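Local coordinates for protein SidF, inhibitor of growth family, member 3 (Legionella pneumophila subsp. pneumophila, PDB 4FYE) that acts as a phosphoinositide phosphatase, probably removing the 3-phosphate from phosphatidylinositol 3,4,5-trisphosphate, at residues H263-S268 against A306-D311; I296-V301 against V408-R413; L630-S635 against Y640-G645. The protein carries 1 engineered substitution. All blocks are in the same frame, centred on the assembly; numbering follows the deposited sequence.

Along the chain the segments of contacts 1 and 2 alternate, their helical halves both lying on helix 284-311, and contact 3 follows both. Contact 1 sets the end of this helix against strand 260-268, an outermost strand of the six-stranded sheet; contact 2 sets its middle near strand 402-416 of the four-stranded sheet, to which strand 641-645 of contact 3 belongs. Centres lie about 12 to 15 Å apart. K644 bonds to S266 and F267, so contact 3 ties into contact 1; helix 284-311 touches both sheets, and a backbone bond between F267 and N642 joins strands 260-268 and 641-645. Strand 641-645 leads through a short loop to helix 652-668, consistent with the P-loop arrangement of CX5R phosphatases.

Contact 1: residues H263-S268 against A306-D311; sequences HHDSFS and AQRQID
D265 and R308 meet through extended first torsions: CG of D265 is trans to its own nitrogen (chi1 179°), and R308 also starts out extended but bends at chi3 (107°), which turns its guanidinium toward the strand. The two side chains approach from opposite directions and form a salt bridge, R308 NH1 to D265 OD1, 3.1 Å long and nearly straight at 164°. The oxygen lies at the edge of the guanidinium, in its plane, while the nitrogen comes down on the carboxylate from above. The two planes are almost perpendicular. NH1 also lies 2.9 Å from the backbone oxygen D265 O, though the angle there is poor for a bond. The same carboxylate serves two further arginines, R248 at OD1 and R312 at OD2, so its negative charge probably offsets the positive charge of all three.

Two residues further along the strand from D265, F267 packs against the aliphatic part of R308. Its CE2 is 3.8 Å from R308 CD, and its CZ is 4.0 Å from R308 CB. F267 thus flanks the same arginine whose tip D265 holds. Strand and helix run nearly antiparallel, their axes 11.0 Å apart. This is helix-on-sheet packing at an outermost strand of the six-stranded sheet, a strand marked by a classic beta bulge where H263 and H264 both face A251.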
loop_
_atom_site.group_PDB
_atom_site.type_symbol
_atom_site.label_atom_id
_atom_site.label_comp_id
_atom_site.label_asym_id
_atom_site.label_seq_id
_atom_site.Cartn_x
_atom_site.Cartn_y
_atom_site.Cartn_z
ATOM N N HIS A 263 2.041 -13.448 -8.845
ATOM C CA HIS A 263 1.528 -14.075 -7.608
ATOM C C HIS A 263 0.898 -13.073 -6.666
ATOM O O HIS A 263 0.259 -13.461 -5.700
ATOM C CB HIS A 263 2.615 -14.874 -6.847
ATOM C CG HIS A 263 3.478 -15.728 -7.737
ATOM N ND1 HIS A 263 3.005 -16.826 -8.405
ATOM C CD2 HIS A 263 4.826 -15.607 -8.093
ATOM C CE1 HIS A 263 3.997 -17.372 -9.125
ATOM N NE2 HIS A 263 5.107 -16.625 -8.949
ATOM N N HIS A 264 1.069 -11.786 -6.917
ATOM C CA HIS A 264 0.450 -10.764 -6.074
ATOM C C HIS A 264 0.314 -9.466 -6.817
ATOM O O HIS A 264 1.242 -9.004 -7.529
ATOM C CB HIS A 264 1.251 -10.558 -4.797
ATOM C CG HIS A 264 0.677 -9.510 -3.871
ATOM N ND1 HIS A 264 -0.405 -9.737 -3.108
ATOM C CD2 HIS A 264 1.091 -8.225 -3.584
ATOM C CE1 HIS A 264 -0.694 -8.661 -2.381
ATOM N NE2 HIS A 264 0.226 -7.724 -2.665
ATOM N N ASP A 265 -0.824 -8.831 -6.591
ATOM C CA ASP A 265 -1.202 -7.610 -7.245
ATOM C C ASP A 265 -2.118 -6.780 -6.280
ATOM O O ASP A 265 -3.286 -7.139 -6.058
ATOM C CB ASP A 265 -1.920 -7.973 -8.541
ATOM C CG ASP A 265 -2.388 -6.720 -9.316
ATOM O OD1 ASP A 265 -2.534 -5.616 -8.684
ATOM O OD2 ASP A 265 -2.566 -6.828 -10.559
ATOM N N SER A 266 -1.578 -5.719 -5.680
ATOM C CA SER A 266 -2.323 -4.915 -4.743
ATOM C C SER A 266 -1.720 -3.535 -4.710
ATOM O O SER A 266 -0.940 -3.163 -5.627
ATOM C CB SER A 266 -2.334 -5.555 -3.356
ATOM O OG SER A 266 -1.098 -5.465 -2.657
ATOM N N PHE A 267 -2.065 -2.762 -3.678
ATOM C CA PHE A 267 -1.582 -1.389 -3.611
ATOM C C PHE A 267 -0.712 -1.148 -2.407
ATOM O O PHE A 267 -1.020 -1.556 -1.271
ATOM C CB PHE A 267 -2.756 -0.370 -3.577
ATOM C CG PHE A 267 -3.415 -0.153 -4.900
ATOM C CD1 PHE A 267 -2.753 0.560 -5.921
ATOM C CD2 PHE A 267 -4.715 -0.653 -5.143
ATOM C CE1 PHE A 267 -3.336 0.759 -7.166
ATOM C CE2 PHE A 267 -5.328 -0.445 -6.379
ATOM C CZ PHE A 267 -4.619 0.218 -7.415
ATOM N N SER A 268 0.367 -0.427 -2.629
ATOM C CA SER A 268 1.062 0.142 -1.488
ATOM C C SER A 268 0.568 1.563 -1.379
ATOM O O SER A 268 0.686 2.364 -2.339
ATOM C CB SER A 268 2.589 0.090 -1.672
ATOM O OG SER A 268 3.244 1.132 -0.984
ATOM N N ALA A 306 -10.645 1.390 -10.394
ATOM C CA ALA A 306 -11.315 1.025 -11.652
ATOM C C ALA A 306 -10.300 0.850 -12.760
ATOM O O ALA A 306 -10.448 -0.031 -13.586
ATOM C CB ALA A 306 -12.331 2.080 -12.042
ATOM N N GLN A 307 -9.265 1.708 -12.793
ATOM C CA GLN A 307 -8.167 1.604 -13.812
ATOM C C GLN A 307 -7.419 0.304 -13.579
ATOM O O GLN A 307 -7.060 -0.339 -14.546
ATOM C CB GLN A 307 -7.156 2.826 -13.784
ATOM C CG GLN A 307 -6.370 3.066 -15.111
ATOM C CD GLN A 307 -7.191 3.719 -16.251
ATOM O OE1 GLN A 307 -7.837 4.764 -16.076
ATOM N NE2 GLN A 307 -7.141 3.129 -17.439
ATOM N N ARG A 308 -7.139 -0.076 -12.319
ATOM C CA ARG A 308 -6.427 -1.343 -12.083
ATOM C C ARG A 308 -7.307 -2.488 -12.722
ATOM O O ARG A 308 -6.808 -3.363 -13.410
ATOM C CB ARG A 308 -6.158 -1.613 -10.576
ATOM C CG ARG A 308 -5.771 -3.080 -10.276
ATOM C CD ARG A 308 -5.167 -3.401 -8.834
ATOM N NE ARG A 308 -6.245 -4.057 -8.286
ATOM C CZ ARG A 308 -6.420 -5.310 -7.976
ATOM N NH1 ARG A 308 -5.451 -6.215 -7.807
ATOM N NH2 ARG A 308 -7.652 -5.543 -7.625
ATOM N N GLN A 309 -8.622 -2.406 -12.537
ATOM C CA GLN A 309 -9.493 -3.437 -12.978
ATOM C C GLN A 309 -9.410 -3.526 -14.494
ATOM O O GLN A 309 -9.336 -4.618 -15.013
ATOM C CB GLN A 309 -10.908 -3.154 -12.477
ATOM C CG GLN A 309 -11.891 -4.288 -12.676
ATOM C CD GLN A 309 -13.195 -4.057 -11.934
ATOM O OE1 GLN A 309 -14.188 -3.703 -12.539
ATOM N NE2 GLN A 309 -13.171 -4.214 -10.603
ATOM N N ILE A 310 -9.372 -2.398 -15.209
ATOM C CA ILE A 310 -9.187 -2.428 -16.650
ATOM C C ILE A 310 -7.793 -3.054 -17.053
ATOM O O ILE A 310 -7.708 -3.875 -18.022
ATOM C CB ILE A 310 -9.400 -1.027 -17.300
ATOM C CG1 ILE A 310 -10.875 -0.703 -17.619
ATOM C CG2 ILE A 310 -8.754 -0.980 -18.687
ATOM C CD1 ILE A 310 -11.855 -0.725 -16.505
ATOM N N ASP A 311 -6.720 -2.678 -16.330
ATOM C CA ASP A 311 -5.355 -3.199 -16.561
ATOM C C ASP A 311 -5.316 -4.715 -16.460
ATOM O O ASP A 311 -4.461 -5.357 -17.064
ATOM C CB ASP A 311 -4.411 -2.776 -15.404
ATOM C CG ASP A 311 -4.108 -1.326 -15.395
ATOM O OD1 ASP A 311 -4.648 -0.626 -16.318
ATOM O OD2 ASP A 311 -3.345 -0.892 -14.456
#

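Contact 2: residues I296-V301 against V408-R413; sequences INQEEV and VGYQAR
Q298 and Y410 make nearly all of this contact, and they meet at their polar ends. The amide nitrogen Q298 NE2 lies 3.1 Å from Y410 OH and 3.5 Å from Y410 CZ, an approach whose angle is too poor for a hydrogen bond between them. The glutamine chain, bent at chi2 (55°), crosses the tyrosine at about a right angle, with amide and ring planes 59° apart. The two groups share a partner, which probably accounts for their closeness: E356 OE2, on the neighbouring strand 353-360, is hydrogen-bonded to both Q298 NE2 and Y410 OH. The other end of the amide is fixed as well, since Q298 OE1 receives a bond from R273. M384 of helix 373-387 touches both side chains.

Around this close point the segments draw apart. V301 comes no nearer than 5.3 Å to the strand, and the methyl of A412 stays 6.7 Å from the helix. On the strand, Q411 is exposed. Here, in a mixed alpha-beta domain, a helix lies beside the mixed sheet, and the carboxylate of E356 on strand 353-360 binds polar groups from the helix and from the adjacent parallel strand.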
loop_
_atom_site.group_PDB
_atom_site.type_symbol
_atom_site.label_atom_id
_atom_site.label_comp_id
_atom_site.label_asym_id
_atom_site.label_seq_id
_atom_site.Cartn_x
_atom_site.Cartn_y
_atom_site.Cartn_z
ATOM N N ILE A 296 -12.922 13.854 -1.314
ATOM C CA ILE A 296 -12.337 14.142 -2.591
ATOM C C ILE A 296 -11.243 13.094 -2.996
ATOM O O ILE A 296 -11.354 12.420 -4.058
ATOM C CB ILE A 296 -11.872 15.603 -2.589
ATOM C CG1 ILE A 296 -13.113 16.512 -2.757
ATOM C CG2 ILE A 296 -10.840 15.841 -3.672
ATOM C CD1 ILE A 296 -12.881 17.979 -2.446
ATOM N N ASN A 297 -10.229 12.919 -2.152
ATOM C CA ASN A 297 -9.252 11.863 -2.345
ATOM C C ASN A 297 -9.840 10.471 -2.350
ATOM O O ASN A 297 -9.380 9.634 -3.128
ATOM C CB ASN A 297 -8.236 11.950 -1.272
ATOM C CG ASN A 297 -7.392 13.175 -1.400
ATOM O OD1 ASN A 297 -7.428 13.899 -2.428
ATOM N ND2 ASN A 297 -6.591 13.419 -0.363
ATOM N N GLN A 298 -10.866 10.205 -1.527
ATOM C CA GLN A 298 -11.579 8.935 -1.676
ATOM C C GLN A 298 -12.104 8.722 -3.122
ATOM O O GLN A 298 -12.028 7.614 -3.629
ATOM C CB GLN A 298 -12.738 8.790 -0.700
ATOM C CG GLN A 298 -13.243 7.354 -0.678
ATOM C CD GLN A 298 -12.149 6.345 -0.367
ATOM O OE1 GLN A 298 -11.263 6.628 0.432
ATOM N NE2 GLN A 298 -12.244 5.140 -0.946
ATOM N N GLU A 299 -12.628 9.748 -3.795
ATOM C CA GLU A 299 -13.026 9.501 -5.164
ATOM C C GLU A 299 -11.861 9.182 -6.101
ATOM O O GLU A 299 -11.982 8.265 -6.926
ATOM C CB GLU A 299 -14.145 10.422 -5.737
ATOM C CG GLU A 299 -13.804 11.885 -6.019
ATOM C CD GLU A 299 -14.858 12.618 -6.883
ATOM O OE1 GLU A 299 -14.478 13.557 -7.609
ATOM O OE2 GLU A 299 -16.065 12.306 -6.867
ATOM N N GLU A 300 -10.695 9.780 -5.875
ATOM C CA GLU A 300 -9.521 9.449 -6.673
ATOM C C GLU A 300 -9.159 7.998 -6.487
ATOM O O GLU A 300 -8.870 7.286 -7.437
ATOM C CB GLU A 300 -8.347 10.347 -6.333
ATOM C CG GLU A 300 -7.095 10.184 -7.229
ATOM C CD GLU A 300 -5.783 10.714 -6.598
ATOM O OE1 GLU A 300 -4.675 10.267 -7.017
ATOM O OE2 GLU A 300 -5.816 11.555 -5.660
ATOM N N VAL A 301 -9.212 7.537 -5.249
ATOM C CA VAL A 301 -9.014 6.126 -4.976
ATOM C C VAL A 301 -9.986 5.239 -5.773
ATOM O O VAL A 301 -9.606 4.147 -6.169
ATOM C CB VAL A 301 -9.127 5.831 -3.443
ATOM C CG1 VAL A 301 -9.266 4.324 -3.104
ATOM C CG2 VAL A 301 -7.968 6.462 -2.739
ATOM N N VAL A 408 -18.949 4.412 -11.403
ATOM C CA VAL A 408 -18.320 3.162 -10.923
ATOM C C VAL A 408 -18.886 2.819 -9.543
ATOM O O VAL A 408 -18.857 3.670 -8.669
ATOM C CB VAL A 408 -16.800 3.249 -10.719
ATOM C CG1 VAL A 408 -16.292 1.947 -10.048
ATOM C CG2 VAL A 408 -16.036 3.391 -12.055
ATOM N N GLY A 409 -19.358 1.566 -9.352
ATOM C CA GLY A 409 -19.915 1.049 -8.089
ATOM C C GLY A 409 -18.794 0.890 -7.053
ATOM O O GLY A 409 -17.664 0.547 -7.413
ATOM N N TYR A 410 -19.074 1.170 -5.776
ATOM C CA TYR A 410 -18.055 1.029 -4.700
ATOM C C TYR A 410 -18.540 0.212 -3.498
ATOM O O TYR A 410 -19.708 0.257 -3.126
ATOM C CB TYR A 410 -17.484 2.387 -4.306
ATOM C CG TYR A 410 -16.398 2.370 -3.262
ATOM C CD1 TYR A 410 -15.049 2.148 -3.600
ATOM C CD2 TYR A 410 -16.721 2.605 -1.907
ATOM C CE1 TYR A 410 -14.066 2.143 -2.602
ATOM C CE2 TYR A 410 -15.759 2.638 -0.931
ATOM C CZ TYR A 410 -14.452 2.407 -1.263
ATOM O OH TYR A 410 -13.563 2.398 -0.244
ATOM N N GLN A 411 -17.648 -0.604 -2.952
ATOM C CA GLN A 411 -17.894 -1.352 -1.731
ATOM C C GLN A 411 -16.637 -1.248 -0.877
ATOM O O GLN A 411 -15.544 -1.544 -1.349
ATOM C CB GLN A 411 -18.176 -2.819 -2.027
ATOM C CG GLN A 411 -19.473 -3.048 -2.799
ATOM C CD GLN A 411 -19.924 -4.503 -2.763
ATOM O OE1 GLN A 411 -19.703 -5.251 -3.723
ATOM N NE2 GLN A 411 -20.554 -4.912 -1.652
ATOM N N ALA A 412 -16.821 -0.835 0.367
ATOM C CA ALA A 412 -15.792 -0.674 1.333
ATOM C C ALA A 412 -15.630 -1.846 2.335
ATOM O O ALA A 412 -16.593 -2.483 2.784
ATOM C CB ALA A 412 -16.101 0.554 2.125
ATOM N N ARG A 413 -14.383 -2.111 2.682
ATOM C CA ARG A 413 -14.101 -2.917 3.822
ATOM C C ARG A 413 -12.840 -2.298 4.457
ATOM O O ARG A 413 -11.801 -2.129 3.816
ATOM C CB ARG A 413 -13.852 -4.383 3.445
ATOM C CG ARG A 413 -14.827 -5.068 2.492
ATOM C CD ARG A 413 -15.884 -5.613 3.360
ATOM N NE ARG A 413 -16.776 -6.490 2.663
ATOM C CZ ARG A 413 -17.966 -6.101 2.222
ATOM N NH1 ARG A 413 -18.334 -4.835 2.385
ATOM N NH2 ARG A 413 -18.783 -6.974 1.631
#

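Contact 3: residues L630-S635 against Y640-G645; sequences LMASLS and YANTKG
S635 and Y640 are joined through the backbone, by the one hydrogen bond that crosses between the segments. Y640 N donates to S635 O over 2.9 Å, at an angle of 153°, and so ties the start of segment 640-645 back to the last turn of helix 626-637 across the short connection between them.

The side-chain hydrogen bonds run within each segment and out to neighbouring strands. S635 OG stands between its own nitrogen and carbonyl carbon (chi1 82°), a position from which it donates to A632 O, one turn back along the helix, at 2.9 Å. On the strand, K644 NZ lies unusually close to N642 OD1, so that this bond is doubtful in detail; its hydrogen bonds to S266 OG and F267 O are of ordinary length. The amide nitrogen of N642 is bonded to C357 O and T359 OG1, so this buried nitrogen is satisfied by two acceptors of strand 353-360.

Van der Waals packing completes the contact. The A632 methyl rests against the N642 amide, 3.6 Å from ND2 and 3.7 Å from OD1. Beside it, S635 OG touches N642 CB at 3.6 Å, while S635 CB meets Y640 CD2 at 3.8 Å. The tyrosine ring continues past the helix to bond D451 through its hydroxyl.

Helix 626-637 thus lies over strand 641-645 and the adjacent parallel strand 353-360, and its other sides pack on helices 438-458 and 590-614. Strand 641-645 is outermost in the four-stranded sheet, yet N642 pairs through its backbone with F267 of strand 260-268.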
loop_
_atom_site.group_PDB
_atom_site.type_symbol
_atom_site.label_atom_id
_atom_site.label_comp_id
_atom_site.label_asym_id
_atom_site.label_seq_id
_atom_site.Cartn_x
_atom_site.Cartn_y
_atom_site.Cartn_z
ATOM N N LEU A 630 -3.375 -11.600 7.282
ATOM C CA LEU A 630 -4.299 -12.653 6.951
ATOM C C LEU A 630 -5.436 -12.054 6.238
ATOM O O LEU A 630 -5.783 -12.469 5.121
ATOM C CB LEU A 630 -4.742 -13.415 8.187
ATOM C CG LEU A 630 -3.540 -14.256 8.628
ATOM C CD1 LEU A 630 -3.584 -14.812 10.075
ATOM C CD2 LEU A 630 -3.338 -15.361 7.603
ATOM N N MET A 631 -5.988 -11.020 6.828
ATOM C CA MET A 631 -7.150 -10.363 6.218
ATOM C C MET A 631 -6.778 -9.740 4.869
ATOM O O MET A 631 -7.564 -9.803 3.913
ATOM C CB MET A 631 -7.764 -9.352 7.182
ATOM C CG MET A 631 -8.226 -9.978 8.479
ATOM S SD MET A 631 -9.514 -11.151 8.019
ATOM C CE MET A 631 -10.984 -10.257 8.426
ATOM N N ALA A 632 -5.549 -9.221 4.726
ATOM C CA ALA A 632 -5.242 -8.584 3.420
ATOM C C ALA A 632 -5.117 -9.693 2.420
ATOM O O ALA A 632 -5.609 -9.606 1.308
ATOM C CB ALA A 632 -3.985 -7.781 3.478
ATOM N N SER A 633 -4.488 -10.781 2.823
ATOM C CA SER A 633 -4.357 -11.920 1.909
ATOM C C SER A 633 -5.736 -12.465 1.480
ATOM O O SER A 633 -5.938 -12.860 0.308
ATOM C CB SER A 633 -3.529 -12.987 2.596
ATOM O OG SER A 633 -2.273 -12.378 2.927
ATOM N N LEU A 634 -6.695 -12.409 2.401
ATOM C CA LEU A 634 -8.019 -12.954 2.148
ATOM C C LEU A 634 -8.751 -12.104 1.134
ATOM O O LEU A 634 -9.547 -12.617 0.293
ATOM C CB LEU A 634 -8.828 -12.895 3.413
ATOM C CG LEU A 634 -9.825 -13.981 3.776
ATOM C CD1 LEU A 634 -10.817 -13.317 4.713
ATOM C CD2 LEU A 634 -10.495 -14.650 2.591
ATOM N N SER A 635 -8.532 -10.804 1.243
ATOM C CA SER A 635 -9.171 -9.924 0.316
ATOM C C SER A 635 -8.508 -10.066 -1.047
ATOM O O SER A 635 -9.195 -10.040 -2.060
ATOM C CB SER A 635 -9.119 -8.517 0.802
ATOM O OG SER A 635 -7.851 -7.980 0.459
ATOM N N TYR A 640 -10.521 -8.572 -4.176
ATOM C CA TYR A 640 -10.615 -7.119 -3.892
ATOM C C TYR A 640 -9.293 -6.396 -4.197
ATOM O O TYR A 640 -8.266 -7.037 -4.416
ATOM C CB TYR A 640 -10.976 -6.881 -2.416
ATOM C CG TYR A 640 -12.244 -7.569 -2.000
ATOM C CD1 TYR A 640 -13.167 -7.982 -2.959
ATOM C CD2 TYR A 640 -12.550 -7.785 -0.654
ATOM C CE1 TYR A 640 -14.375 -8.640 -2.590
ATOM C CE2 TYR A 640 -13.739 -8.450 -0.263
ATOM C CZ TYR A 640 -14.664 -8.847 -1.225
ATOM O OH TYR A 640 -15.849 -9.478 -0.866
ATOM N N ALA A 641 -9.338 -5.072 -4.296
ATOM C CA ALA A 641 -8.151 -4.290 -4.377
ATOM C C ALA A 641 -7.659 -3.992 -2.924
ATOM O O ALA A 641 -8.333 -3.261 -2.207
ATOM C CB ALA A 641 -8.461 -3.002 -5.094
ATOM N N ASN A 642 -6.538 -4.567 -2.467
ATOM C CA ASN A 642 -6.060 -4.292 -1.088
ATOM C C ASN A 642 -5.147 -3.024 -0.979
ATOM O O ASN A 642 -4.029 -2.984 -1.550
ATOM C CB ASN A 642 -5.412 -5.557 -0.474
ATOM C CG ASN A 642 -4.602 -5.255 0.806
ATOM O OD1 ASN A 642 -3.368 -5.349 0.795
ATOM N ND2 ASN A 642 -5.272 -4.820 1.871
ATOM N N THR A 643 -5.657 -1.981 -0.318
ATOM C CA THR A 643 -4.880 -0.751 0.032
ATOM C C THR A 643 -4.415 -0.862 1.518
ATOM O O THR A 643 -5.073 -1.498 2.338
ATOM C CB THR A 643 -5.750 0.520 -0.089
ATOM O OG1 THR A 643 -6.935 0.371 0.756
ATOM C CG2 THR A 643 -6.273 0.714 -1.560
ATOM N N LYS A 644 -3.309 -0.204 1.863
ATOM C CA LYS A 644 -2.624 -0.404 3.113
ATOM C C LYS A 644 -1.663 0.762 3.391
ATOM O O LYS A 644 -1.112 1.406 2.472
ATOM C CB LYS A 644 -1.892 -1.766 3.204
ATOM C CG LYS A 644 -1.095 -2.092 2.000
ATOM C CD LYS A 644 -0.652 -3.557 2.074
ATOM C CE LYS A 644 -0.167 -4.076 0.724
ATOM N NZ LYS A 644 -1.365 -4.115 -0.185
ATOM N N GLY A 645 -1.511 1.045 4.689
ATOM C CA GLY A 645 -1.198 2.398 5.069
ATOM C C GLY A 645 -1.106 2.753 6.558
ATOM O O GLY A 645 -1.732 2.173 7.526
#